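Local coordinates for alcohol dehydrogenase superfamily protein (Novosphingobium aromaticivorans, PDB 3GAZ) that probably acts as an NADP-dependent oxidoreductase of the medium-chain alcohol dehydrogenase superfamily, with a substrate that is not established, at residues A[236-242]-A[258-264]; A[94-99]-A[268-273]; A[119-123]-A[289-293]; A[306-311]-A[331-335]; A[15-20]-A[51-55]. All blocks are in the same frame, centred on the assembly; numbering follows the deposited sequence.

Contact 1 lies at the edge of the Rossmann-type parallel sheet, whereas contacts 2 to 5 are spread over the part of the molecule that carries the GroES-like fold. Contacts 1 and 4 are on opposite sides of the chain's centre, their own centres 42 Å apart. The chain runs from the edge strand of contact 1 into the helix of contact 2, though the two centres are 30 Å apart. Contact 5 touches two others: I51 CD1 meets G97 O of contact 2 at 3.6 Å, and F20 CG meets I311 CG2 of contact 4 at 3.8 Å. A bound calcium ion lies about 8 Å from the side chain of I331 and about 12 Å from that of L94.

Contact 1: A[236-242]-A[258-264]; sequences VKRFGHV and FKQATYS
The imidazole of H241 has CG2 of T262 over one face, a CH-pi contact 4.2 Å from the ring centroid, and the hydroxyl of S264 at its edge, where NE2 and OG are hydrogen-bonded at 2.7 Å. It lies on the last crossover of the Rossmann-type sheet, a beta-alpha-beta unit in which helix 254-258 leads from strand 240-244 to the edge strand 262-265. Where the helix ends, the guanidinium of R238 takes the carbonyl of F258 at its edge: NH1 (2.8 Å) and NH2 (3.1 Å) both grip F258 O from within the guanidinium plane. NH1 also makes a weak, bent bond to OE1 of Q260. The F239 ring carries CG of R238 over the centre of one face, while the Q260 amide runs alongside it with its plane turned 48° from the ring. The parallel pairing follows T262 N to G240 O, V242 N to T262 O and S264 N to V242 O. It begins just after a type II turn, K237 to G240, that faces the Schellman motif ending the helix at Q260; F239 N bonds K259 O between the two. K259 is extended beyond CG and passes V236 CG1, which its CD touches at 3.9 Å. Its NZ reaches the C-terminal end of helix 227-235, bonding S234 O and F233 O, and meets V236 O at 2.9 Å in the carbonyl plane, on a lone pair.

Contact 2: A[94-99]-A[268-273]; sequences LTGGVG and TLHTLL
L272 reaches from the short helix 270-274 into the loop 94-99, and its CD1 methyl is held between two side chains: CG of L94 and CG2 of V98, each 3.9 Å away. The V98 side chain crosses that of L272 at about a right angle. With V98 CG1 anti to the carbonyl carbon (chi1 -59°), CG2 falls between the backbone N and the carbonyl carbon and faces the leucine, also meeting L272 CB at 4.0 Å. L94 comes in obliquely and spreads over two neighbours, its CD1 also touching CD1 of L272 while CD2 goes to the CG2 methyl of T268 at 3.9 Å. At the far end of the loop the packing is tight, with L273 CD2 only 3.4 Å from CA of G99, a residue without a side chain to stand in the way. No hydrogen bond joins the two segments; the side-chain packing is apolar, and every touching residue is buried. The one polar side-chain atom of T268, OG1, turns instead to E140 and T137 of helix 132-145. That helix also packs on L94 through P132, L133 and I136, F281 of helix 278-293 touches both L94 and T268, and L94 lies against D70 of strand 70-78.

Contact 3: A[119-123]-A[289-293]; sequences KPAAL and DALVQ
V292 is the main bump of this contact, a branched side chain on the last turn of helix 278-293 that fits a shallow hollow in the turn 119-123. The hollow is lined by P120, A122 and L123. With CG1 anti to the backbone N (chi1 171°), that methyl projects into it and meets P120 CB at 3.7 Å, touching L123 CG and A122 CB as well. The second methyl, CG2, lies along the proline ring and reaches CD1 of L123, whose side chain crosses the valine at a slant. One turn earlier on the helix, D289 forms a lesser bump: its OD1 presses on the proline, 3.2 Å from P120 CA, and CG of the ring touches D289 CA. No direct hydrogen bond crosses the interface. A water bridges it instead, giving a hydrogen to D289 OD1 and accepting one from A121 N, each at 2.7 Å. The receiving shape is fixed by a type I turn from P120 to L123, closed by L123 N to P120 O. K119 NZ bonds both L123 O and P120 O; at P120 O it and L123 N arrive from opposite faces of the carbonyl plane. L297, in the loop after helix 278-293, also touches V292, and L123 packs on L131 and P299. The turn links strand 116-118 to helix 125-129, and behind it P120 packs on F92 of strand 90-94.

Contact 4: A[306-311]-A[331-335]; sequences FSIAEI and IAITV
I333 and I311 meet at about a right angle, and in both CG1 stands anti to the carbonyl carbon; with I333 extended beyond it (chi2 163°), CD1 comes within 3.7 Å of I311 CG1 and also touches I311 CG2. F306 has the same first torsion (chi1 -56°), which brings its ring beside I331, where CG2 of the isoleucine lies 3.7 Å from CE2 and equally near CD2. The edge of this ring is turned to the carbonyl oxygen of A332. Between the backbones a single direct hydrogen bond is made, T334 N to F306 O at 2.7 Å, the donor nearly in line with the carbonyl bond. CG2 of I333 settles beside the same oxygen and that of S307. The two segments open and close a small beta-alpha-beta unit, strand 306-307, helix 311-319 and strand 332-334, whose parallel strands are only loosely paired. On its other side strand 332-334 pairs antiparallel with strand 41-43 of the GroES-like part, I333 with S42. Two waters fill in where the strands do not bond directly. One accepts from F306 N, donates to A332 O and is bonded to T334 OG1 at 2.8 Å; the other accepts from I308 N at 2.8 Å and donates to T334 O. From S307 the chain makes a type I turn to E310, the residue at the N-cap position of helix 311-319. E310 OE1 reaches back over the turn and takes a straight bond from S307 N, 2.8 Å long, on the anti side of the carboxylate and tilted out of its plane.

Contact 5: A[15-20]-A[51-55]; sequences EANGPF and IRAGE
R52 grips the carbonyl oxygen of G18 side-on, with NE at 3.0 Å and NH2 at 3.2 Å from O. Both bonds lie in the guanidinium plane, yet they meet the acceptor differently: NE arrives close to the line of the carbonyl bond, whereas NH2 comes from above the carbonyl plane. The backbone of R52 is held as well, for N17 N gives a straight bond to R52 O, 2.8 Å long with an angle of 167° at the hydrogen. One arginine thus ties the turn at two points. Its side chain runs extended from CG to NE, CG being anti to the backbone N (chi1 178°), which spans the distance from the helix end to G18. One face of the guanidinium is met by F20, whose CE2 lies 3.6 Å from R52 CZ, with ring and guanidinium planes 41° apart; CD of R52 also touches CE2 and CZ of the F20 ring. Farther out, N17 OD1 rests against A53 CB at 3.3 Å, and A16 CB touches A53 O. A water accepts from N17 ND2 and donates to A53 O. V13 of strand 7-13 adds to the packing on both F20 and R52. The arrangement is that of a beta hairpin, strands 7-13 and 20-26 joined through a type II turn from E15 to G18, docked on the Schellman motif that ends helix 46-52 at G54.

Contact 1: A[236-242]-A[258-264]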
# COMPACT_ATOMS: atom_id res chain seq x y z
N VAL A 236 -1.39 -32.46 -18.27
CA VAL A 236 -1.99 -31.68 -19.35
C VAL A 236 -1.90 -32.36 -20.72
O VAL A 236 -0.91 -33.03 -21.03
CB VAL A 236 -1.37 -30.25 -19.42
CG1 VAL A 236 0.06 -30.32 -19.95
CG2 VAL A 236 -2.23 -29.34 -20.27
N LYS A 237 -2.94 -32.19 -21.52
CA LYS A 237 -3.02 -32.76 -22.87
C LYS A 237 -2.15 -31.95 -23.81
O LYS A 237 -1.82 -30.80 -23.52
CB LYS A 237 -4.48 -32.73 -23.35
CG LYS A 237 -4.72 -33.22 -24.77
CD LYS A 237 -6.19 -33.09 -25.17
CE LYS A 237 -7.09 -33.98 -24.31
NZ LYS A 237 -8.55 -33.79 -24.60
N ARG A 238 -1.75 -32.55 -24.94
CA ARG A 238 -0.93 -31.85 -25.92
C ARG A 238 -1.72 -30.63 -26.39
O ARG A 238 -2.91 -30.73 -26.67
CB ARG A 238 -0.62 -32.76 -27.11
CG ARG A 238 0.04 -32.06 -28.30
CD ARG A 238 0.48 -33.09 -29.33
NE ARG A 238 1.39 -34.05 -28.72
CZ ARG A 238 2.61 -33.74 -28.29
NH1 ARG A 238 3.07 -32.51 -28.43
NH2 ARG A 238 3.35 -34.66 -27.69
N PHE A 239 -1.04 -29.49 -26.48
CA PHE A 239 -1.66 -28.23 -26.89
C PHE A 239 -2.56 -27.71 -25.76
O PHE A 239 -3.25 -26.70 -25.92
CB PHE A 239 -2.51 -28.40 -28.16
CG PHE A 239 -1.76 -28.98 -29.33
CD1 PHE A 239 -0.50 -28.51 -29.68
CD2 PHE A 239 -2.34 -29.99 -30.10
CE1 PHE A 239 0.18 -29.03 -30.78
CE2 PHE A 239 -1.67 -30.52 -31.20
CZ PHE A 239 -0.41 -30.04 -31.54
N GLY A 240 -2.56 -28.42 -24.63
CA GLY A 240 -3.37 -28.02 -23.49
C GLY A 240 -2.90 -26.79 -22.75
O GLY A 240 -1.89 -26.18 -23.11
N HIS A 241 -3.61 -26.42 -21.69
CA HIS A 241 -3.28 -25.24 -20.90
C HIS A 241 -3.23 -25.54 -19.41
O HIS A 241 -4.11 -26.20 -18.86
CB HIS A 241 -4.33 -24.15 -21.17
CG HIS A 241 -3.90 -22.76 -20.76
ND1 HIS A 241 -4.54 -21.63 -21.22
CD2 HIS A 241 -2.92 -22.33 -19.94
CE1 HIS A 241 -3.96 -20.56 -20.70
NE2 HIS A 241 -2.97 -20.96 -19.92
N VAL A 242 -2.19 -25.04 -18.75
CA VAL A 242 -2.03 -25.22 -17.31
C VAL A 242 -1.99 -23.84 -16.65
O VAL A 242 -1.28 -22.95 -17.11
CB VAL A 242 -0.71 -25.97 -16.99
CG1 VAL A 242 -0.47 -26.00 -15.48
CG2 VAL A 242 -0.77 -27.40 -17.54
N PHE A 258 7.61 -30.43 -25.15
CA PHE A 258 7.29 -31.77 -25.64
C PHE A 258 5.81 -31.87 -25.98
O PHE A 258 5.43 -32.48 -26.98
CB PHE A 258 7.60 -32.83 -24.58
CG PHE A 258 9.05 -33.23 -24.53
CD1 PHE A 258 9.67 -33.76 -25.65
CD2 PHE A 258 9.77 -33.11 -23.34
CE1 PHE A 258 11.01 -34.17 -25.59
CE2 PHE A 258 11.10 -33.51 -23.28
CZ PHE A 258 11.72 -34.04 -24.41
N LYS A 259 4.97 -31.27 -25.14
CA LYS A 259 3.53 -31.32 -25.38
C LYS A 259 3.01 -30.08 -26.09
O LYS A 259 1.80 -29.95 -26.27
CB LYS A 259 2.78 -31.48 -24.06
CG LYS A 259 3.04 -32.79 -23.33
CD LYS A 259 2.24 -32.80 -22.04
CE LYS A 259 2.37 -34.09 -21.28
NZ LYS A 259 1.60 -33.99 -20.01
N GLN A 260 3.91 -29.19 -26.50
CA GLN A 260 3.51 -27.97 -27.21
C GLN A 260 2.34 -27.35 -26.45
O GLN A 260 1.38 -26.88 -27.05
CB GLN A 260 3.08 -28.33 -28.63
CG GLN A 260 4.19 -28.96 -29.47
CD GLN A 260 3.66 -29.71 -30.68
OE1 GLN A 260 3.05 -30.77 -30.54
NE2 GLN A 260 3.88 -29.15 -31.87
N ALA A 261 2.46 -27.34 -25.13
CA ALA A 261 1.41 -26.84 -24.26
C ALA A 261 1.65 -25.41 -23.78
O ALA A 261 2.68 -24.80 -24.06
CB ALA A 261 1.26 -27.77 -23.06
N THR A 262 0.68 -24.89 -23.03
CA THR A 262 0.74 -23.53 -22.53
C THR A 262 0.52 -23.42 -21.01
O THR A 262 -0.20 -24.23 -20.42
CB THR A 262 -0.31 -22.67 -23.26
OG1 THR A 262 -0.08 -22.73 -24.68
CG2 THR A 262 -0.23 -21.23 -22.81
N TYR A 263 1.15 -22.42 -20.40
CA TYR A 263 1.04 -22.17 -18.96
C TYR A 263 0.77 -20.68 -18.71
O TYR A 263 1.33 -19.82 -19.38
CB TYR A 263 2.33 -22.58 -18.23
CG TYR A 263 2.41 -22.06 -16.81
CD1 TYR A 263 1.68 -22.65 -15.78
CD2 TYR A 263 3.16 -20.92 -16.51
CE1 TYR A 263 1.69 -22.12 -14.49
CE2 TYR A 263 3.18 -20.37 -15.23
CZ TYR A 263 2.45 -20.98 -14.22
OH TYR A 263 2.45 -20.43 -12.96
N SER A 264 -0.08 -20.38 -17.73
CA SER A 264 -0.39 -18.99 -17.39
C SER A 264 -0.38 -18.83 -15.88
O SER A 264 -0.84 -19.71 -15.15
CB SER A 264 -1.76 -18.57 -17.91
OG SER A 264 -1.82 -18.61 -19.33
O HOH W 1 -0.69 -24.79 -26.36

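Contact 2: A[94-99]-A[268-273]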
# COMPACT_ATOMS: atom_id res chain seq x y z
N LEU A 94 -13.69 -8.60 -2.07
CA LEU A 94 -12.27 -8.66 -1.75
C LEU A 94 -11.92 -7.18 -1.71
O LEU A 94 -11.87 -6.53 -2.75
CB LEU A 94 -11.50 -9.37 -2.86
CG LEU A 94 -9.97 -9.29 -2.84
CD1 LEU A 94 -9.46 -9.62 -1.44
CD2 LEU A 94 -9.40 -10.25 -3.88
N THR A 95 -11.67 -6.66 -0.51
CA THR A 95 -11.45 -5.23 -0.37
C THR A 95 -10.14 -4.67 0.18
O THR A 95 -9.83 -3.51 -0.06
CB THR A 95 -12.57 -4.65 0.47
OG1 THR A 95 -12.43 -5.13 1.82
CG2 THR A 95 -13.94 -5.12 -0.08
N GLY A 96 -9.38 -5.46 0.94
CA GLY A 96 -8.15 -4.92 1.48
C GLY A 96 -7.26 -5.95 2.13
O GLY A 96 -7.22 -7.10 1.70
N GLY A 97 -6.53 -5.55 3.17
CA GLY A 97 -5.65 -6.48 3.85
C GLY A 97 -4.28 -6.55 3.21
O GLY A 97 -3.38 -7.20 3.73
N VAL A 98 -4.13 -5.89 2.07
CA VAL A 98 -2.86 -5.86 1.34
C VAL A 98 -2.58 -4.46 0.77
O VAL A 98 -3.48 -3.62 0.70
CB VAL A 98 -2.86 -6.85 0.16
CG1 VAL A 98 -3.11 -8.26 0.66
CG2 VAL A 98 -3.94 -6.44 -0.85
N GLY A 99 -1.33 -4.23 0.37
CA GLY A 99 -0.95 -2.96 -0.21
C GLY A 99 -1.26 -1.72 0.61
O GLY A 99 -1.44 -0.64 0.06
N THR A 268 -4.04 -12.47 -8.27
CA THR A 268 -5.19 -11.59 -8.02
C THR A 268 -4.87 -10.28 -7.31
O THR A 268 -5.54 -9.27 -7.53
CB THR A 268 -6.26 -12.36 -7.21
OG1 THR A 268 -6.61 -13.55 -7.93
CG2 THR A 268 -7.51 -11.52 -7.02
N LEU A 269 -3.85 -10.28 -6.47
CA LEU A 269 -3.51 -9.08 -5.70
C LEU A 269 -3.12 -7.84 -6.49
O LEU A 269 -3.30 -6.72 -5.99
CB LEU A 269 -2.39 -9.39 -4.71
CG LEU A 269 -2.55 -10.58 -3.76
CD1 LEU A 269 -1.41 -10.60 -2.76
CD2 LEU A 269 -3.88 -10.48 -3.07
N HIS A 270 -2.58 -8.03 -7.70
CA HIS A 270 -2.14 -6.88 -8.49
C HIS A 270 -3.20 -5.79 -8.58
O HIS A 270 -2.89 -4.60 -8.46
CB HIS A 270 -1.71 -7.30 -9.91
CG HIS A 270 -1.19 -6.16 -10.74
ND1 HIS A 270 -1.97 -5.49 -11.66
CD2 HIS A 270 0.00 -5.52 -10.73
CE1 HIS A 270 -1.28 -4.48 -12.17
NE2 HIS A 270 -0.08 -4.48 -11.62
N THR A 271 -4.44 -6.19 -8.76
CA THR A 271 -5.53 -5.23 -8.86
C THR A 271 -5.59 -4.29 -7.66
O THR A 271 -5.78 -3.08 -7.82
CB THR A 271 -6.87 -5.94 -8.98
OG1 THR A 271 -6.91 -6.60 -10.24
CG2 THR A 271 -8.03 -4.95 -8.84
N LEU A 272 -5.45 -4.85 -6.47
CA LEU A 272 -5.49 -4.05 -5.25
C LEU A 272 -4.19 -3.33 -4.96
O LEU A 272 -4.19 -2.26 -4.36
CB LEU A 272 -5.85 -4.93 -4.05
CG LEU A 272 -7.23 -5.60 -4.00
CD1 LEU A 272 -7.40 -6.40 -2.73
CD2 LEU A 272 -8.29 -4.54 -4.04
N LEU A 273 -3.07 -3.91 -5.37
CA LEU A 273 -1.76 -3.30 -5.11
C LEU A 273 -1.44 -2.14 -6.03
O LEU A 273 -0.73 -1.21 -5.66
CB LEU A 273 -0.65 -4.36 -5.24
CG LEU A 273 -0.73 -5.52 -4.23
CD1 LEU A 273 0.27 -6.59 -4.61
CD2 LEU A 273 -0.43 -5.02 -2.84

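Contact 3: A[119-123]-A[289-293]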
# COMPACT_ATOMS: atom_id res chain seq x y z
N LYS A 119 -24.59 -9.03 -1.87
CA LYS A 119 -24.40 -10.35 -1.29
C LYS A 119 -25.46 -11.31 -1.82
O LYS A 119 -26.63 -10.95 -1.92
CB LYS A 119 -24.51 -10.29 0.24
CG LYS A 119 -24.30 -11.64 0.91
CD LYS A 119 -24.50 -11.58 2.42
CE LYS A 119 -25.97 -11.45 2.78
NZ LYS A 119 -26.77 -12.61 2.28
N PRO A 120 -25.05 -12.54 -2.18
CA PRO A 120 -26.01 -13.52 -2.69
C PRO A 120 -27.07 -13.72 -1.62
O PRO A 120 -26.75 -13.98 -0.46
CB PRO A 120 -25.14 -14.76 -2.90
CG PRO A 120 -23.83 -14.17 -3.31
CD PRO A 120 -23.67 -13.01 -2.34
N ALA A 121 -28.34 -13.60 -2.01
CA ALA A 121 -29.44 -13.75 -1.07
C ALA A 121 -29.47 -15.05 -0.28
O ALA A 121 -29.83 -15.06 0.90
CB ALA A 121 -30.77 -13.57 -1.81
N ALA A 122 -29.08 -16.14 -0.92
CA ALA A 122 -29.10 -17.46 -0.29
C ALA A 122 -28.00 -17.76 0.73
O ALA A 122 -28.06 -18.76 1.43
CB ALA A 122 -29.12 -18.55 -1.37
N LEU A 123 -26.99 -16.90 0.81
CA LEU A 123 -25.88 -17.13 1.73
C LEU A 123 -25.95 -16.30 3.01
O LEU A 123 -26.45 -15.18 3.00
CB LEU A 123 -24.54 -16.84 1.05
CG LEU A 123 -24.18 -17.55 -0.26
CD1 LEU A 123 -22.78 -17.12 -0.68
CD2 LEU A 123 -24.23 -19.06 -0.08
N ASP A 289 -22.48 -14.50 -7.67
CA ASP A 289 -23.85 -14.36 -7.19
C ASP A 289 -24.83 -15.08 -8.12
O ASP A 289 -25.76 -15.74 -7.67
CB ASP A 289 -24.20 -12.86 -7.08
CG ASP A 289 -25.63 -12.61 -6.65
OD1 ASP A 289 -26.20 -13.40 -5.86
OD2 ASP A 289 -26.20 -11.58 -7.08
N ALA A 290 -24.61 -14.95 -9.42
CA ALA A 290 -25.46 -15.60 -10.41
C ALA A 290 -25.39 -17.12 -10.28
O ALA A 290 -26.39 -17.81 -10.51
CB ALA A 290 -25.05 -15.18 -11.81
N LEU A 291 -24.22 -17.64 -9.91
CA LEU A 291 -24.04 -19.07 -9.74
C LEU A 291 -24.68 -19.56 -8.44
O LEU A 291 -25.21 -20.67 -8.38
CB LEU A 291 -22.55 -19.44 -9.76
CG LEU A 291 -21.85 -19.21 -11.10
CD1 LEU A 291 -20.40 -19.66 -11.01
CD2 LEU A 291 -22.57 -19.99 -12.19
N VAL A 292 -24.62 -18.73 -7.40
CA VAL A 292 -25.23 -19.09 -6.13
C VAL A 292 -26.74 -19.16 -6.36
O VAL A 292 -27.41 -20.10 -5.95
CB VAL A 292 -24.95 -18.04 -5.04
CG1 VAL A 292 -25.80 -18.33 -3.80
CG2 VAL A 292 -23.47 -18.04 -4.67
N GLN A 293 -27.25 -18.14 -7.05
CA GLN A 293 -28.67 -18.02 -7.36
C GLN A 293 -29.23 -19.26 -8.06
O GLN A 293 -30.37 -19.66 -7.81
CB GLN A 293 -28.88 -16.76 -8.21
CG GLN A 293 -30.31 -16.40 -8.50
CD GLN A 293 -30.54 -14.89 -8.44
OE1 GLN A 293 -29.65 -14.11 -8.78
NE2 GLN A 293 -31.73 -14.49 -8.02
O HOH W 2 -28.67 -13.24 -4.71

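Contact 4: A[306-311]-A[331-335]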
# COMPACT_ATOMS: atom_id res chain seq x y z
N PHE A 306 -15.89 -17.76 15.18
CA PHE A 306 -14.89 -16.98 15.89
C PHE A 306 -15.31 -15.51 15.92
O PHE A 306 -15.63 -14.93 14.88
CB PHE A 306 -13.53 -17.09 15.19
CG PHE A 306 -13.05 -18.50 15.03
CD1 PHE A 306 -12.23 -19.09 15.98
CD2 PHE A 306 -13.45 -19.26 13.93
CE1 PHE A 306 -11.81 -20.42 15.85
CE2 PHE A 306 -13.05 -20.59 13.79
CZ PHE A 306 -12.22 -21.17 14.76
N SER A 307 -15.33 -14.91 17.11
CA SER A 307 -15.70 -13.51 17.24
C SER A 307 -14.46 -12.68 16.91
O SER A 307 -13.37 -13.22 16.76
CB SER A 307 -16.13 -13.20 18.67
OG SER A 307 -15.02 -13.36 19.54
N ILE A 308 -14.63 -11.36 16.82
CA ILE A 308 -13.51 -10.49 16.51
C ILE A 308 -12.44 -10.61 17.60
O ILE A 308 -11.30 -10.17 17.41
CB ILE A 308 -13.97 -9.02 16.40
CG1 ILE A 308 -12.86 -8.17 15.78
CG2 ILE A 308 -14.34 -8.49 17.78
CD1 ILE A 308 -13.30 -6.77 15.41
N ALA A 309 -12.81 -11.21 18.73
CA ALA A 309 -11.88 -11.39 19.84
C ALA A 309 -11.13 -12.72 19.81
O ALA A 309 -10.22 -12.95 20.62
CB ALA A 309 -12.63 -11.25 21.17
N GLU A 310 -11.47 -13.59 18.86
CA GLU A 310 -10.84 -14.91 18.77
C GLU A 310 -10.14 -15.13 17.43
O GLU A 310 -10.03 -16.26 16.96
CB GLU A 310 -11.90 -15.99 18.99
CG GLU A 310 -12.79 -15.70 20.20
CD GLU A 310 -14.05 -16.55 20.25
OE1 GLU A 310 -14.74 -16.68 19.22
OE2 GLU A 310 -14.35 -17.08 21.34
N ILE A 311 -9.64 -14.05 16.83
CA ILE A 311 -8.98 -14.14 15.53
C ILE A 311 -7.72 -15.00 15.56
O ILE A 311 -7.44 -15.72 14.60
CB ILE A 311 -8.69 -12.72 14.98
CG1 ILE A 311 -10.02 -11.97 14.84
CG2 ILE A 311 -7.99 -12.81 13.63
CD1 ILE A 311 -9.90 -10.55 14.31
N ILE A 331 -12.45 -20.52 6.95
CA ILE A 331 -12.79 -19.96 8.25
C ILE A 331 -13.28 -18.53 8.13
O ILE A 331 -12.64 -17.70 7.47
CB ILE A 331 -11.56 -19.96 9.19
CG1 ILE A 331 -11.05 -21.38 9.40
CG2 ILE A 331 -11.93 -19.30 10.52
CD1 ILE A 331 -11.99 -22.28 10.19
N ALA A 332 -14.41 -18.24 8.77
CA ALA A 332 -14.98 -16.90 8.75
C ALA A 332 -15.07 -16.37 10.18
O ALA A 332 -15.38 -17.10 11.12
CB ALA A 332 -16.37 -16.93 8.13
N ILE A 333 -14.76 -15.08 10.32
CA ILE A 333 -14.82 -14.43 11.62
C ILE A 333 -16.11 -13.64 11.66
O ILE A 333 -16.41 -12.90 10.73
CB ILE A 333 -13.65 -13.43 11.79
CG1 ILE A 333 -12.32 -14.18 11.76
CG2 ILE A 333 -13.82 -12.64 13.09
CD1 ILE A 333 -11.13 -13.27 11.51
N THR A 334 -16.88 -13.80 12.73
CA THR A 334 -18.12 -13.05 12.87
C THR A 334 -17.81 -11.75 13.59
O THR A 334 -17.52 -11.75 14.79
CB THR A 334 -19.18 -13.82 13.67
OG1 THR A 334 -19.48 -15.05 13.00
CG2 THR A 334 -20.45 -12.99 13.80
N VAL A 335 -17.87 -10.65 12.86
CA VAL A 335 -17.59 -9.33 13.42
C VAL A 335 -18.84 -8.77 14.10
O VAL A 335 -18.77 -8.30 15.23
CB VAL A 335 -17.13 -8.34 12.32
CG1 VAL A 335 -17.03 -6.93 12.89
CG2 VAL A 335 -15.78 -8.78 11.76
O HOH W 3 -17.52 -16.96 12.71
O HOH W 4 -17.18 -10.19 17.25

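Contact 5: A[15-20]-A[51-55]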
# COMPACT_ATOMS: atom_id res chain seq x y z
N GLU A 15 3.13 -5.93 15.49
CA GLU A 15 4.46 -6.33 15.03
C GLU A 15 4.45 -7.77 14.55
O GLU A 15 3.52 -8.52 14.82
CB GLU A 15 5.49 -6.16 16.15
CG GLU A 15 5.25 -6.99 17.41
CD GLU A 15 4.28 -6.34 18.37
OE1 GLU A 15 4.43 -5.12 18.63
OE2 GLU A 15 3.37 -7.04 18.88
N ALA A 16 5.51 -8.15 13.83
CA ALA A 16 5.63 -9.50 13.31
C ALA A 16 5.32 -10.54 14.37
O ALA A 16 5.85 -10.48 15.48
CB ALA A 16 7.04 -9.72 12.76
N ASN A 17 4.45 -11.48 14.03
CA ASN A 17 4.04 -12.56 14.92
C ASN A 17 3.35 -12.10 16.19
O ASN A 17 3.14 -12.89 17.10
CB ASN A 17 5.25 -13.42 15.28
CG ASN A 17 5.89 -14.05 14.06
OD1 ASN A 17 5.21 -14.70 13.27
ND2 ASN A 17 7.20 -13.86 13.90
N GLY A 18 3.00 -10.82 16.25
CA GLY A 18 2.33 -10.30 17.42
C GLY A 18 0.88 -10.75 17.49
O GLY A 18 0.34 -11.26 16.52
N PRO A 19 0.23 -10.58 18.65
CA PRO A 19 -1.17 -10.97 18.81
C PRO A 19 -2.12 -10.01 18.10
O PRO A 19 -1.74 -8.90 17.74
CB PRO A 19 -1.37 -10.93 20.32
CG PRO A 19 -0.47 -9.80 20.73
CD PRO A 19 0.78 -10.08 19.92
N PHE A 20 -3.35 -10.45 17.88
CA PHE A 20 -4.35 -9.60 17.26
C PHE A 20 -4.87 -8.73 18.40
O PHE A 20 -5.57 -9.20 19.29
CB PHE A 20 -5.46 -10.46 16.66
CG PHE A 20 -5.06 -11.14 15.37
CD1 PHE A 20 -5.07 -10.43 14.17
CD2 PHE A 20 -4.62 -12.45 15.37
CE1 PHE A 20 -4.65 -11.03 12.99
CE2 PHE A 20 -4.19 -13.06 14.20
CZ PHE A 20 -4.20 -12.34 13.00
N ILE A 51 1.38 -12.61 6.30
CA ILE A 51 1.54 -11.18 6.51
C ILE A 51 1.75 -10.88 8.00
O ILE A 51 2.55 -10.02 8.36
CB ILE A 51 0.29 -10.40 6.00
CG1 ILE A 51 0.25 -10.44 4.46
CG2 ILE A 51 0.35 -8.95 6.47
CD1 ILE A 51 -1.08 -9.96 3.87
N ARG A 52 1.03 -11.60 8.85
CA ARG A 52 1.14 -11.42 10.30
C ARG A 52 2.57 -11.73 10.74
O ARG A 52 3.11 -11.07 11.63
CB ARG A 52 0.17 -12.36 11.02
CG ARG A 52 0.25 -12.29 12.53
CD ARG A 52 -0.58 -13.40 13.16
NE ARG A 52 -0.63 -13.30 14.61
CZ ARG A 52 -1.07 -14.26 15.42
NH1 ARG A 52 -1.51 -15.41 14.90
NH2 ARG A 52 -1.09 -14.08 16.73
N ALA A 53 3.17 -12.74 10.12
CA ALA A 53 4.53 -13.14 10.44
C ALA A 53 5.56 -12.23 9.78
O ALA A 53 6.76 -12.37 10.00
CB ALA A 53 4.76 -14.59 10.01
N GLY A 54 5.07 -11.28 8.98
CA GLY A 54 5.96 -10.36 8.30
C GLY A 54 6.81 -11.03 7.25
O GLY A 54 7.94 -10.62 6.99
N GLU A 55 6.26 -12.07 6.62
CA GLU A 55 6.99 -12.81 5.60
C GLU A 55 6.22 -12.89 4.29
O GLU A 55 6.31 -13.88 3.57
CB GLU A 55 7.31 -14.21 6.10
CG GLU A 55 8.09 -14.23 7.41
CD GLU A 55 8.34 -15.63 7.93
OE1 GLU A 55 7.39 -16.45 7.91
OE2 GLU A 55 9.47 -15.91 8.36
O HOH W 5 8.42 -14.52 11.25